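Local structure of carbohydrate binding family 6 (Clostridium thermocellum, 5A8C) at residues 48-53 with 130-135; 259-264 with 287-292; 238-243 with 247-252. The protein probably hydrolyses alpha-L-arabinofuranosidic bonds to release arabinose from arabinose-bearing polysaccharides, as a family 43 glycoside hydrolase built on a five-bladed beta-propeller. One frame throughout, in Å; residues are numbered along the deposited sequence. Where two conformers were deposited one is given.

Contact 1: 48-53 with 130-135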
ATOM      1  N   ARG A  48      -5.181  15.858  -9.563  1.00  8.80           N
ATOM      2  CA  ARG A  48      -4.711  14.617 -10.155  1.00  8.51           C
ATOM      3  C   ARG A  48      -4.702  13.519  -9.109  1.00  7.90           C
ATOM      4  O   ARG A  48      -4.451  13.738  -7.918  1.00  8.49           O
ATOM      5  CB  ARG A  48      -3.286  14.787 -10.687  1.00  9.34           C
ATOM      6  CG  ARG A  48      -3.183  15.801 -11.824  1.00 10.52           C
ATOM      7  CD  ARG A  48      -1.794  15.846 -12.431  1.00 11.84           C
ATOM      8  NE  ARG A  48      -1.504  14.673 -13.219  1.00 11.66           N
ATOM      9  CZ  ARG A  48      -1.896  14.510 -14.481  1.00 11.72           C
ATOM     10  NH1 ARG A  48      -2.616  15.404 -15.136  1.00 13.50           N
ATOM     11  NH2 ARG A  48      -1.576  13.374 -15.064  1.00 11.63           N
ATOM     12  N   LEU A  49      -4.899  12.296  -9.589  1.00  7.73           N
ATOM     13  CA  LEU A  49      -4.735  11.072  -8.804  1.00  7.29           C
ATOM     14  C   LEU A  49      -3.372  10.483  -9.138  1.00  6.97           C
ATOM     15  O   LEU A  49      -3.114  10.149 -10.309  1.00  8.11           O
ATOM     16  CB  LEU A  49      -5.845  10.098  -9.147  1.00  8.09           C
ATOM     17  CG  LEU A  49      -5.797   8.747  -8.411  1.00  8.66           C
ATOM     18  CD1 LEU A  49      -5.910   8.892  -6.927  1.00  8.63           C
ATOM     19  CD2 LEU A  49      -6.868   7.817  -8.945  1.00 10.52           C
ATOM     20  N   TYR A  50      -2.500  10.412  -8.135  1.00  6.61           N
ATOM     21  CA  TYR A  50      -1.160   9.852  -8.254  1.00  6.96           C
ATOM     22  C   TYR A  50      -1.184   8.477  -7.621  1.00  6.78           C
ATOM     23  O   TYR A  50      -1.648   8.294  -6.503  1.00  8.03           O
ATOM     24  CB  TYR A  50      -0.119  10.726  -7.531  1.00  7.50           C
ATOM     25  CG  TYR A  50       0.112  12.073  -8.143  1.00  7.63           C
ATOM     26  CD1 TYR A  50      -0.705  13.140  -7.847  1.00  7.83           C
ATOM     27  CD2 TYR A  50       1.163  12.269  -9.004  1.00  8.10           C
ATOM     28  CE1 TYR A  50      -0.498  14.377  -8.447  1.00  8.96           C
ATOM     29  CE2 TYR A  50       1.391  13.495  -9.640  1.00  9.13           C
ATOM     30  CZ  TYR A  50       0.541  14.549  -9.343  1.00  9.06           C
ATOM     31  OH  TYR A  50       0.744  15.793  -9.930  1.00 11.61           O
ATOM     32  N   ILE A  51      -0.576   7.509  -8.336  1.00  6.36           N
ATOM     33  CA  ILE A  51      -0.421   6.125  -7.827  1.00  6.39           C
ATOM     34  C   ILE A  51       1.067   5.809  -7.776  1.00  6.05           C
ATOM     35  O   ILE A  51       1.792   6.025  -8.757  1.00  7.92           O
ATOM     36  CB  ILE A  51      -1.158   5.104  -8.723  1.00  7.22           C
ATOM     37  CG1 ILE A  51      -2.640   5.441  -8.867  1.00  7.88           C
ATOM     38  CG2 ILE A  51      -1.006   3.723  -8.091  1.00  8.64           C
ATOM     39  CD1 ILE A  51      -3.380   4.515  -9.826  1.00  9.26           C
ATOM     40  N   TYR A  52       1.499   5.334  -6.597  1.00  5.45           N
ATOM     41  CA  TYR A  52       2.877   4.943  -6.360  1.00  5.52           C
ATOM     42  C   TYR A  52       2.893   3.440  -6.183  1.00  5.50           C
ATOM     43  O   TYR A  52       2.068   2.907  -5.413  1.00  6.25           O
ATOM     44  CB  TYR A  52       3.394   5.627  -5.053  1.00  5.75           C
ATOM     45  CG  TYR A  52       3.378   7.114  -5.139  1.00  5.94           C
ATOM     46  CD1 TYR A  52       2.186   7.830  -4.973  1.00  6.37           C
ATOM     47  CD2 TYR A  52       4.504   7.850  -5.432  1.00  6.70           C
ATOM     48  CE1 TYR A  52       2.150   9.190  -5.066  1.00  6.91           C
ATOM     49  CE2 TYR A  52       4.489   9.226  -5.530  1.00  7.16           C
ATOM     50  CZ  TYR A  52       3.293   9.901  -5.369  1.00  7.38           C
ATOM     51  OH  TYR A  52       3.203  11.264  -5.452  1.00  9.32           O
ATOM     52  N   CYS A  53       3.866   2.767  -6.775  1.00  5.50           N
ATOM     53  CA  CYS A  53       3.878   1.317  -6.798  1.00  5.57           C
ATOM     54  C   CYS A  53       5.288   0.794  -6.522  1.00  5.54           C
ATOM     55  O   CYS A  53       6.281   1.397  -6.926  1.00  6.07           O
ATOM     56  CB  CYS A  53       3.477   0.751  -8.159  1.00  6.68           C
ATOM     57  SG  CYS A  53       1.814   1.203  -8.674  1.00 10.19           S
ATOM     58  N   ASP A 130       9.127  17.834  -1.958  1.00  8.22           N
ATOM     59  CA  ASP A 130       8.142  18.915  -2.138  1.00  8.69           C
ATOM     60  C   ASP A 130       7.264  18.712  -3.365  1.00  8.85           C
ATOM     61  O   ASP A 130       6.306  19.426  -3.530  1.00 10.43           O
ATOM     62  CB  ASP A 130       8.850  20.268  -2.289  1.00 11.42           C
ATOM     63  CG  ASP A 130       9.614  20.712  -1.112  1.00 15.76           C
ATOM     64  OD1 ASP A 130       9.368  20.321  -0.015  1.00 20.15           O
ATOM     65  OD2 ASP A 130      10.444  21.636  -1.318  1.00 27.57           O
ATOM     66  N   SER A 131       7.605  17.748  -4.205  1.00  8.75           N
ATOM     67  CA  SER A 131       6.870  17.460  -5.432  1.00  9.42           C
ATOM     68  C   SER A 131       6.300  16.062  -5.366  1.00  9.27           C
ATOM     69  O   SER A 131       6.953  15.150  -4.859  1.00  9.46           O
ATOM     70  CB  SER A 131       7.828  17.467  -6.609  1.00 11.71           C
ATOM     71  OG  SER A 131       7.270  16.922  -7.779  1.00 13.71           O
ATOM     72  N   PRO A 132       5.091  15.847  -5.925  1.00  8.71           N
ATOM     73  CA  PRO A 132       4.576  14.490  -5.977  1.00  8.63           C
ATOM     74  C   PRO A 132       5.434  13.542  -6.747  1.00  9.02           C
ATOM     75  O   PRO A 132       5.337  12.324  -6.597  1.00  9.74           O
ATOM     76  CB  PRO A 132       3.190  14.652  -6.584  1.00 10.06           C
ATOM     77  CG  PRO A 132       3.310  15.912  -7.436  1.00 10.74           C
ATOM     78  CD  PRO A 132       4.207  16.802  -6.631  1.00 10.07           C
ATOM     79  N   THR A 133       6.262  14.068  -7.667  1.00  9.81           N
ATOM     80  CA  THR A 133       7.056  13.238  -8.527  1.00 10.91           C
ATOM     81  C   THR A 133       8.522  13.236  -8.186  1.00 10.65           C
ATOM     82  O   THR A 133       9.372  12.723  -8.935  1.00 12.17           O
ATOM     83  CB  THR A 133       6.805  13.586  -9.984  1.00 12.95           C
ATOM     84  OG1 THR A 133       7.127  14.957 -10.182  1.00 14.23           O
ATOM     85  CG2 THR A 133       5.369  13.308 -10.357  1.00 14.39           C
ATOM     86  N   GLY A 134       8.873  13.722  -6.993  1.00 10.40           N
ATOM     87  CA  GLY A 134      10.221  13.601  -6.493  1.00 10.93           C
ATOM     88  C   GLY A 134      11.147  14.635  -7.055  1.00 12.98           C
ATOM     89  O   GLY A 134      10.711  15.629  -7.643  1.00 15.42           O
ATOM     90  N   PRO A 135      12.426  14.426  -6.906  1.00 16.68           N
ATOM     91  CA  PRO A 135      13.063  13.307  -6.241  1.00 17.85           C
ATOM     92  C   PRO A 135      12.664  13.141  -4.780  1.00 14.20           C
ATOM     93  O   PRO A 135      12.518  14.187  -4.109  1.00 18.79           O
ATOM     94  CB  PRO A 135      14.549  13.746  -6.304  1.00 20.73           C
ATOM     95  CG  PRO A 135      14.614  14.759  -7.397  1.00 22.29           C
ATOM     96  CD  PRO A 135      13.363  15.491  -7.300  1.00 19.98           C
TER

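Contact 2: 259-264 with 287-292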
ATOM      1  N   PRO A 259      -8.158 -10.981  -8.016  1.00  6.76           N
ATOM      2  CA  PRO A 259      -8.489 -10.429  -9.350  1.00  7.94           C
ATOM      3  C   PRO A 259      -8.277 -11.464 -10.425  1.00  7.26           C
ATOM      4  O   PRO A 259      -7.552 -12.453 -10.213  1.00  8.02           O
ATOM      5  CB  PRO A 259      -7.497  -9.294  -9.511  1.00 10.23           C
ATOM      6  CG  PRO A 259      -6.627  -9.336  -8.457  1.00 11.92           C
ATOM      7  CD  PRO A 259      -6.935 -10.379  -7.478  1.00  7.73           C
ATOM      8  N   PRO A 260      -8.809 -11.236 -11.619  1.00  7.99           N
ATOM      9  CA  PRO A 260      -8.447 -12.097 -12.753  1.00  8.46           C
ATOM     10  C   PRO A 260      -6.965 -12.040 -13.051  1.00  7.37           C
ATOM     11  O   PRO A 260      -6.263 -11.073 -12.748  1.00  7.69           O
ATOM     12  CB  PRO A 260      -9.291 -11.538 -13.908  1.00  9.80           C
ATOM     13  CG  PRO A 260      -9.521 -10.133 -13.516  1.00 11.49           C
ATOM     14  CD  PRO A 260      -9.644 -10.110 -12.009  1.00  9.49           C
ATOM     15  N   ASP A 261      -6.491 -13.117 -13.673  1.00  7.19           N
ATOM     16  CA  ASP A 261      -5.112 -13.173 -14.128  1.00  7.40           C
ATOM     17  C   ASP A 261      -4.110 -12.895 -13.028  1.00  6.58           C
ATOM     18  O   ASP A 261      -3.132 -12.164 -13.230  1.00  6.99           O
ATOM     19  CB  ASP A 261      -4.880 -12.241 -15.328  1.00  8.26           C
ATOM     20  CG  ASP A 261      -5.704 -12.562 -16.557  1.00  9.17           C
ATOM     21  OD1 ASP A 261      -6.251 -13.696 -16.646  1.00 11.13           O
ATOM     22  OD2 ASP A 261      -5.768 -11.711 -17.459  1.00 10.56           O
ATOM     23  N   ASN A 262      -4.320 -13.534 -11.869  1.00  6.70           N
ATOM     24  CA  ASN A 262      -3.446 -13.337 -10.744  1.00  6.32           C
ATOM     25  C   ASN A 262      -2.743 -14.568 -10.250  1.00  6.36           C
ATOM     26  O   ASN A 262      -1.980 -14.480  -9.259  1.00  6.89           O
ATOM     27  CB  ASN A 262      -4.130 -12.587  -9.605  1.00  6.61           C
ATOM     28  CG  ASN A 262      -3.143 -11.918  -8.696  1.00  5.97           C
ATOM     29  OD1 ASN A 262      -2.267 -11.170  -9.169  1.00  6.13           O
ATOM     30  ND2 ASN A 262      -3.262 -12.114  -7.410  1.00  6.51           N
ATOM     31  N   TYR A 263      -2.990 -15.743 -10.830  1.00  7.16           N
ATOM     32  CA  TYR A 263      -2.172 -16.933 -10.566  1.00  7.75           C
ATOM     33  C   TYR A 263      -2.170 -17.327  -9.083  1.00  7.26           C
ATOM     34  O   TYR A 263      -1.210 -17.897  -8.585  1.00  8.66           O
ATOM     35  CB  TYR A 263      -0.763 -16.779 -11.098  1.00  8.05           C
ATOM     36  CG  TYR A 263      -0.690 -16.573 -12.589  1.00  8.47           C
ATOM     37  CD1 TYR A 263      -0.798 -15.317 -13.148  1.00  8.63           C
ATOM     38  CD2 TYR A 263      -0.498 -17.648 -13.445  1.00  9.47           C
ATOM     39  CE1 TYR A 263      -0.702 -15.114 -14.523  1.00  9.99           C
ATOM     40  CE2 TYR A 263      -0.432 -17.466 -14.819  1.00 10.97           C
ATOM     41  CZ  TYR A 263      -0.488 -16.190 -15.327  1.00 11.21           C
ATOM     42  OH  TYR A 263      -0.366 -15.976 -16.685  1.00 14.81           O
ATOM     43  N   SER A 264      -3.295 -17.075  -8.402  1.00  7.39           N
ATOM     44  CA  SER A 264      -3.442 -17.447  -6.979  1.00  7.58           C
ATOM     45  C   SER A 264      -2.314 -16.922  -6.123  1.00  7.29           C
ATOM     46  O   SER A 264      -1.932 -17.512  -5.123  1.00  8.93           O
ATOM     47  CB  SER A 264      -3.598 -18.956  -6.801  1.00  8.70           C
ATOM     48  OG  SER A 264      -4.732 -19.392  -7.547  1.00 10.91           O
ATOM     49  N   VAL A 287      -0.532  -8.294 -17.632  1.00  7.05           N
ATOM     50  CA  VAL A 287       0.501  -7.952 -18.600  1.00  8.24           C
ATOM     51  C   VAL A 287       1.441  -9.101 -18.834  1.00  8.21           C
ATOM     52  O   VAL A 287       1.735  -9.496 -19.982  1.00  9.95           O
ATOM     53  CB  VAL A 287       1.225  -6.639 -18.230  1.00  8.74           C
ATOM     54  CG1 VAL A 287       2.388  -6.357 -19.198  1.00 10.14           C
ATOM     55  CG2 VAL A 287       0.256  -5.466 -18.148  1.00  9.09           C
ATOM     56  N   ALA A 288       1.925  -9.669 -17.732  1.00  7.87           N
ATOM     57  CA  ALA A 288       2.781 -10.857 -17.842  1.00  8.59           C
ATOM     58  C   ALA A 288       2.053 -11.984 -18.560  1.00  9.11           C
ATOM     59  O   ALA A 288       2.639 -12.655 -19.427  1.00 10.87           O
ATOM     60  CB  ALA A 288       3.218 -11.281 -16.465  1.00  8.91           C
ATOM     61  N   LYS A 289       0.783 -12.230 -18.236  1.00  8.86           N
ATOM     62  CA  LYS A 289       0.042 -13.307 -18.897  0.80  9.54           C
ATOM     63  C   LYS A 289      -0.016 -13.075 -20.396  1.00 10.34           C
ATOM     64  O   LYS A 289       0.248 -13.993 -21.197  1.00 12.13           O
ATOM     65  CB  LYS A 289      -1.377 -13.372 -18.335  0.80 10.24           C
ATOM     66  CG  LYS A 289      -2.213 -14.453 -18.991  0.80 12.82           C
ATOM     67  CD  LYS A 289      -3.578 -14.577 -18.395  0.80 15.36           C
ATOM     68  CE  LYS A 289      -4.481 -15.586 -19.092  0.80 18.84           C
ATOM     69  NZ  LYS A 289      -4.866 -15.200 -20.473  0.80 24.49           N
ATOM     70  N   GLN A 290      -0.360 -11.879 -20.824  1.00 10.36           N
ATOM     71  CA  GLN A 290      -0.492 -11.632 -22.258  1.00 12.34           C
ATOM     72  C   GLN A 290       0.822 -11.821 -22.963  1.00 12.52           C
ATOM     73  O   GLN A 290       0.817 -12.267 -24.106  1.00 16.85           O
ATOM     74  CB  GLN A 290      -0.980 -10.216 -22.434  1.00 15.75           C
ATOM     75  CG  GLN A 290      -2.395  -9.897 -21.971  1.00 20.02           C
ATOM     76  CD  GLN A 290      -3.276 -11.085 -21.671  1.00 24.85           C
ATOM     77  OE1 GLN A 290      -3.652 -11.291 -20.508  1.00 30.19           O
ATOM     78  NE2 GLN A 290      -3.630 -11.878 -22.710  1.00 29.78           N
ATOM     79  N   ARG A 291       1.948 -11.531 -22.331  1.00 11.56           N
ATOM     80  CA  ARG A 291       3.262 -11.633 -22.933  1.00 12.11           C
ATOM     81  C   ARG A 291       3.911 -12.998 -22.716  1.00 12.14           C
ATOM     82  O   ARG A 291       5.011 -13.220 -23.195  1.00 13.91           O
ATOM     83  CB  ARG A 291       4.149 -10.502 -22.434  1.00 12.52           C
ATOM     84  CG  ARG A 291       3.644  -9.149 -22.784  1.00 13.29           C
ATOM     85  CD  ARG A 291       4.479  -8.038 -22.240  1.00 13.41           C
ATOM     86  NE  ARG A 291       3.851  -6.779 -22.535  1.00 15.84           N
ATOM     87  CZ  ARG A 291       4.356  -5.589 -22.278  1.00 16.88           C
ATOM     88  NH1 ARG A 291       5.535  -5.437 -21.683  1.00 19.97           N
ATOM     89  NH2 ARG A 291       3.604  -4.528 -22.556  1.00 20.93           N
ATOM     90  N   GLY A 292       3.238 -13.913 -22.030  1.00 11.63           N
ATOM     91  CA  GLY A 292       3.786 -15.228 -21.775  1.00 12.35           C
ATOM     92  C   GLY A 292       4.946 -15.230 -20.802  1.00 12.42           C
ATOM     93  O   GLY A 292       5.767 -16.134 -20.875  1.00 16.15           O
TER
HETATM   94  O   HOH W   1      -6.287 -12.641 -19.980  1.00 18.93           O

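Contact 3: 238-243 with 247-252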
ATOM      1  N   GLU A 238      -9.481  -7.963   2.772  1.00  5.96           N
ATOM      2  CA  GLU A 238     -10.547  -8.051   3.765  1.00  6.12           C
ATOM      3  C   GLU A 238     -10.457  -6.859   4.683  1.00  5.91           C
ATOM      4  O   GLU A 238      -9.543  -6.040   4.580  1.00  6.08           O
ATOM      5  CB  GLU A 238     -10.487  -9.385   4.491  1.00  7.50           C
ATOM      6  CG  GLU A 238     -10.352 -10.543   3.489  1.00  8.07           C
ATOM      7  CD  GLU A 238     -10.582 -11.939   4.021  1.00  8.54           C
ATOM      8  OE1 GLU A 238     -11.432 -12.116   4.926  1.00 10.58           O
ATOM      9  OE2 GLU A 238      -9.968 -12.872   3.512  1.00  9.49           O
ATOM     10  N   TYR A 239     -11.464  -6.680   5.567  1.00  6.23           N
ATOM     11  CA  TYR A 239     -11.464  -5.472   6.371  1.00  6.40           C
ATOM     12  C   TYR A 239     -12.286  -5.615   7.638  1.00  6.66           C
ATOM     13  O   TYR A 239     -13.138  -6.490   7.792  1.00  6.97           O
ATOM     14  CB  TYR A 239     -11.936  -4.241   5.564  1.00  6.50           C
ATOM     15  CG  TYR A 239     -13.437  -4.132   5.365  1.00  6.84           C
ATOM     16  CD1 TYR A 239     -14.131  -5.087   4.607  1.00  7.62           C
ATOM     17  CD2 TYR A 239     -14.166  -3.112   5.920  1.00  6.91           C
ATOM     18  CE1 TYR A 239     -15.490  -5.005   4.440  1.00  7.84           C
ATOM     19  CE2 TYR A 239     -15.543  -3.014   5.758  1.00  7.86           C
ATOM     20  CZ  TYR A 239     -16.188  -3.955   4.979  1.00  7.69           C
ATOM     21  OH  TYR A 239     -17.561  -3.865   4.874  1.00  8.98           O
ATOM     22  N   MET A 240     -11.988  -4.651   8.515  1.00  6.85           N
ATOM     23  CA  MET A 240     -12.665  -4.441   9.786  1.00  6.93           C
ATOM     24  C   MET A 240     -13.069  -2.991   9.916  1.00  6.43           C
ATOM     25  O   MET A 240     -12.442  -2.119   9.296  1.00  7.12           O
ATOM     26  CB  MET A 240     -11.762  -4.788  10.962  1.00  7.83           C
ATOM     27  CG  MET A 240     -11.042  -6.113  10.892  1.00  8.81           C
ATOM     28  SD  MET A 240     -10.147  -6.536  12.399  1.00 10.11           S
ATOM     29  CE  MET A 240      -8.953  -5.312  12.520  1.00 10.96           C
ATOM     30  N   MET A 241     -14.041  -2.700  10.771  1.00  6.74           N
ATOM     31  CA  MET A 241     -14.473  -1.338  11.053  1.00  6.97           C
ATOM     32  C   MET A 241     -14.452  -1.076  12.542  1.00  7.29           C
ATOM     33  O   MET A 241     -14.704  -1.991  13.355  1.00  8.04           O
ATOM     34  CB  MET A 241     -15.897  -1.085  10.539  1.00  8.07           C
ATOM     35  CG  MET A 241     -15.977  -1.045   9.030  1.00  8.35           C
ATOM     36  SD  MET A 241     -17.658  -1.034   8.373  1.00  9.56           S
ATOM     37  CE  MET A 241     -18.170   0.585   8.873  1.00 10.73           C
ATOM     38  N   SER A 242     -14.250   0.203  12.900  1.00  7.14           N
ATOM     39  CA  SER A 242     -14.273   0.626  14.303  1.00  7.63           C
ATOM     40  C   SER A 242     -14.710   2.064  14.401  1.00  8.11           C
ATOM     41  O   SER A 242     -14.567   2.845  13.451  1.00  8.30           O
ATOM     42  CB  SER A 242     -12.886   0.508  14.908  1.00  7.88           C
ATOM     43  OG  SER A 242     -12.944   0.879  16.298  1.00  8.27           O
ATOM     44  N   ASP A 243     -15.150   2.465  15.588  1.00  8.45           N
ATOM     45  CA  ASP A 243     -15.313   3.869  15.956  1.00  9.36           C
ATOM     46  C   ASP A 243     -14.006   4.523  16.396  1.00  8.11           C
ATOM     47  O   ASP A 243     -13.996   5.758  16.598  1.00  8.69           O
ATOM     48  CB  ASP A 243     -16.337   3.996  17.089  1.00 11.32           C
ATOM     49  CG  ASP A 243     -17.702   3.598  16.703  1.00 13.74           C
ATOM     50  OD1 ASP A 243     -18.090   3.816  15.562  1.00 15.29           O
ATOM     51  OD2 ASP A 243     -18.472   3.156  17.580  1.00 21.25           O
ATOM     52  N   THR A 247      -8.265   0.411  18.200  1.00  8.18           N
ATOM     53  CA  THR A 247      -8.979  -0.533  19.036  1.00  8.79           C
ATOM     54  C   THR A 247     -10.427  -0.564  18.575  1.00  9.16           C
ATOM     55  O   THR A 247     -10.827   0.307  17.789  1.00  8.81           O
ATOM     56  CB  THR A 247      -8.947  -0.147  20.543  1.00  9.88           C
ATOM     57  OG1 THR A 247      -9.566   1.114  20.717  1.00 10.50           O
ATOM     58  CG2 THR A 247      -7.536  -0.121  21.081  1.00 10.37           C
ATOM     59  N   GLY A 248     -11.174  -1.548  18.991  1.00  9.55           N
ATOM     60  CA  GLY A 248     -12.591  -1.582  18.759  1.00 10.44           C
ATOM     61  C   GLY A 248     -13.004  -2.148  17.403  1.00  9.59           C
ATOM     62  O   GLY A 248     -14.154  -1.990  17.042  1.00 10.46           O
ATOM     63  N   PHE A 249     -12.102  -2.817  16.698  1.00  9.08           N
ATOM     64  CA  PHE A 249     -12.421  -3.300  15.344  1.00  8.77           C
ATOM     65  C   PHE A 249     -13.208  -4.604  15.380  1.00  9.32           C
ATOM     66  O   PHE A 249     -12.987  -5.470  16.233  1.00 11.43           O
ATOM     67  CB  PHE A 249     -11.120  -3.494  14.538  1.00  8.34           C
ATOM     68  CG  PHE A 249     -10.530  -2.187  14.133  1.00  8.01           C
ATOM     69  CD1 PHE A 249     -10.920  -1.597  12.960  1.00  7.62           C
ATOM     70  CD2 PHE A 249      -9.600  -1.530  14.908  1.00  8.42           C
ATOM     71  CE1 PHE A 249     -10.424  -0.346  12.572  1.00  8.01           C
ATOM     72  CE2 PHE A 249      -9.121  -0.280  14.563  1.00  9.00           C
ATOM     73  CZ  PHE A 249      -9.556   0.311  13.385  1.00  8.30           C
ATOM     74  N   GLN A 250     -14.078  -4.718  14.394  1.00  9.17           N
ATOM     75  CA  GLN A 250     -14.836  -5.940  14.144  1.00  9.70           C
ATOM     76  C   GLN A 250     -14.764  -6.240  12.659  1.00  8.86           C
ATOM     77  O   GLN A 250     -14.945  -5.374  11.780  1.00  8.76           O
ATOM     78  CB  GLN A 250     -16.303  -5.762  14.554  1.00 13.16           C
ATOM     79  CG  GLN A 250     -16.438  -5.596  16.082  1.00 15.83           C
ATOM     80  CD  GLN A 250     -16.121  -6.848  16.895  1.00 21.40           C
ATOM     81  OE1 GLN A 250     -16.119  -7.969  16.386  1.00 28.02           O
ATOM     82  NE2 GLN A 250     -15.858  -6.656  18.153  1.00 27.14           N
ATOM     83  N   TYR A 251     -14.547  -7.509  12.335  1.00  8.93           N
ATOM     84  CA  TYR A 251     -14.433  -7.994  10.930  1.00  8.43           C
ATOM     85  C   TYR A 251     -15.743  -7.811  10.221  1.00  7.97           C
ATOM     86  O   TYR A 251     -16.829  -8.125  10.746  1.00  9.17           O
ATOM     87  CB  TYR A 251     -14.056  -9.484  10.981  1.00  9.25           C
ATOM     88  CG  TYR A 251     -13.962 -10.095   9.620  1.00  8.92           C
ATOM     89  CD1 TYR A 251     -12.826  -9.975   8.862  1.00  9.12           C
ATOM     90  CD2 TYR A 251     -15.061 -10.766   9.071  1.00  9.40           C
ATOM     91  CE1 TYR A 251     -12.761 -10.521   7.589  1.00  9.41           C
ATOM     92  CE2 TYR A 251     -15.021 -11.330   7.803  1.00 10.01           C
ATOM     93  CZ  TYR A 251     -13.875 -11.195   7.062  1.00  9.27           C
ATOM     94  OH  TYR A 251     -13.847 -11.721   5.791  1.00 10.68           O
ATOM     95  N   LYS A 252     -15.664  -7.358   8.952  1.00  7.77           N
ATOM     96  CA  LYS A 252     -16.827  -7.071   8.136  1.00  7.94           C
ATOM     97  C   LYS A 252     -16.895  -7.800   6.796  1.00  8.35           C
ATOM     98  O   LYS A 252     -17.983  -7.841   6.227  1.00  9.80           O
ATOM     99  CB  LYS A 252     -16.964  -5.594   7.899  1.00  8.53           C
ATOM    100  CG  LYS A 252     -17.138  -4.762   9.146  1.00  9.07           C
ATOM    101  CD  LYS A 252     -18.405  -5.049   9.910  1.00 10.01           C
ATOM    102  CE  LYS A 252     -18.514  -4.176  11.145  1.00 12.58           C
ATOM    103  NZ  LYS A 252     -19.684  -4.519  11.981  1.00 13.68           N
TER
HETATM  104  O   HOH W   2     -18.863  -6.101   4.314  1.00 15.34           O
HETATM  105  O   HOH W   3     -15.649   0.396  17.666  1.00 14.04           O

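Contact 1: 48-53 with 130-135
Tyr52 hands the proton of its phenol to the carbonyl of Pro132, with OH 2.6 Å from Pro132 O. The C=O...donor angle is 121° and the hydroxyl lies in the carbonyl plane, so one lone pair is used, and the acceptor sits at the edge of the tyrosine ring. A tyrosine suits this place because it can cross a buried interval and still end in a donor. On the loop side, Ser131 OG accepts from the backbone of Thr133 (N to OG 3.0 Å), an ST turn, while Gly134 N bonds Ser131 O at 3.2 Å to close a type I turn. Proline fits the second position of that turn with its fixed phi, and Gly134 takes the positive phi that follows.

Strand 48-56 is the second of four antiparallel strands, 36-45 to 83-90, a blade of the propeller; the loop follows strand 124-129, probably of the next blade.

Apolar contact falls to Tyr50. In both tyrosines CG lies beside the backbone N and anti to the carbonyl carbon (chi1 -67° and -61°), which sends both rings toward the loop. Pro132 CB lies over one face, 3.8 Å from the Tyr50 ring centroid, a CH-pi contact, and Pro132 CG reaches Tyr50 CZ at 3.6 Å. Thr133 CG2 approaches the ring obliquely. Phe113 and Tyr45 also touch the proline.

Contact 2: 259-264 with 287-292
Asp261 and Lys289 meet at about a right angle, the carboxylate lying against the aliphatic part of the lysine: Asp261 OD1 is 3.3 Å from Lys289 CD. The contact sets an irregular loop, which follows strand 250-256, against the last turn of the short helix 286-291, which finishes in a Schellman motif at Gly292. Lys289 was modelled in two conformers, and what is said of its side chain holds for one of them. In that one the chain runs straight out from the helix and turns only at its last torsion (chi4 -67°), which swings NZ off the carboxylate, 4.3 Å from Asp261 OD1 and beyond a salt bridge, and toward a water. That water completes the link, donating to Asp261 OD2 at 2.7 Å and accepting from Lys289 NZ at 3.0 Å. Nearer the helix backbone, the hydroxyl of Tyr263 comes up to Lys289 CB, 3.2 Å from OH, so the methylene meets the edge of the phenol and not a face of the ring.

The next shell positions the aspartate and the loop. Asp261 OD2 is also hydrogen-bonded to Thr286 OG1 at the start of the helix, and the aspartate backbone pairs with that of Arg285. Asp261 and Tyr263 both have left-handed helical backbones, which aspartate tolerates better than most residues. Between them Asn262 turns to the other side and binds Arg285, Gln258 and Asn266, as an amide able both to give and to accept can do. On the helix, Val287 N is bonded to Asn300. Glycine suits the positive phi at the helix end, where Gly292 N reaches Lys289 O at 3.1 Å.

Contact 3: 238-243 with 247-252
Tyr251 donates its hydroxyl proton to Glu238 across the hairpin, with OH 2.6 Å from OE1. The phenol meets the anti side of that oxygen, 25° out of the carboxylate plane. Arg208 forms a salt bridge to the same oxygen, and Ser228 bonds the other, OE2. At the opposite end of the pairing Ser242 OG donates to Thr247 O over 2.7 Å, in the carbonyl plane and on a lone pair; the serine oxygen stands anti to its own backbone N (chi1 -178°), which turns it to the connection between the strands, where it also accepts from Lys244 N.

Between these ends run the backbone bonds of an antiparallel beta hairpin, whose second strand is the outermost of a four-stranded sheet, a propeller blade. Met241 and Gln250 form a hydrogen-bonded pair, each N reaching the other's O at 3.0 Å, and Lys252 N bonds Tyr239 O at 2.9 Å. Gly248 has the positive phi that glycine takes easily and, lacking a CB, leaves room for the Ser242 hydroxyl.

Side chains pack on both faces of the hairpin. Ser242 CB sits centrally over the ring of Phe249, 3.4 Å from its centroid, and serine is small enough to come so close. On the same side of the sheet, the flexible Met240 bends at its last torsion so that CE touches Phe249 CB at 3.5 Å. On the other face Met241 SD lies 3.8 Å from Lys252 CG. Lys252 CB covers the Tyr239 ring off centre, while a water joins Tyr239 OH to Lys252 O and the same hydroxyl bonds Ile314 N. With an arginine and two hydroxyls around it, the buried carboxylate of Glu238 is probably kept ionised.

Overall arrangement
From the N terminus, contact 1 comes first: it closes a long loop by bringing residues 130-135 back to strand 48-56, so that the first blade is joined to the connection leaving strand 124-129. Contact 3 follows, a local hairpin whose two segments are only a few residues apart, at the outer edge of the sheet running from 212-218 to 250-256. Contact 2 opens after it and spans strands 270-274 and 277-284, tying the loop beyond that sheet to helix 286-291 at the surface. The three closures stand in series; none nests in or crosses another. Contacts 1 and 3 lie on opposite sides of the chain's centre, their own centres about 30 Å apart.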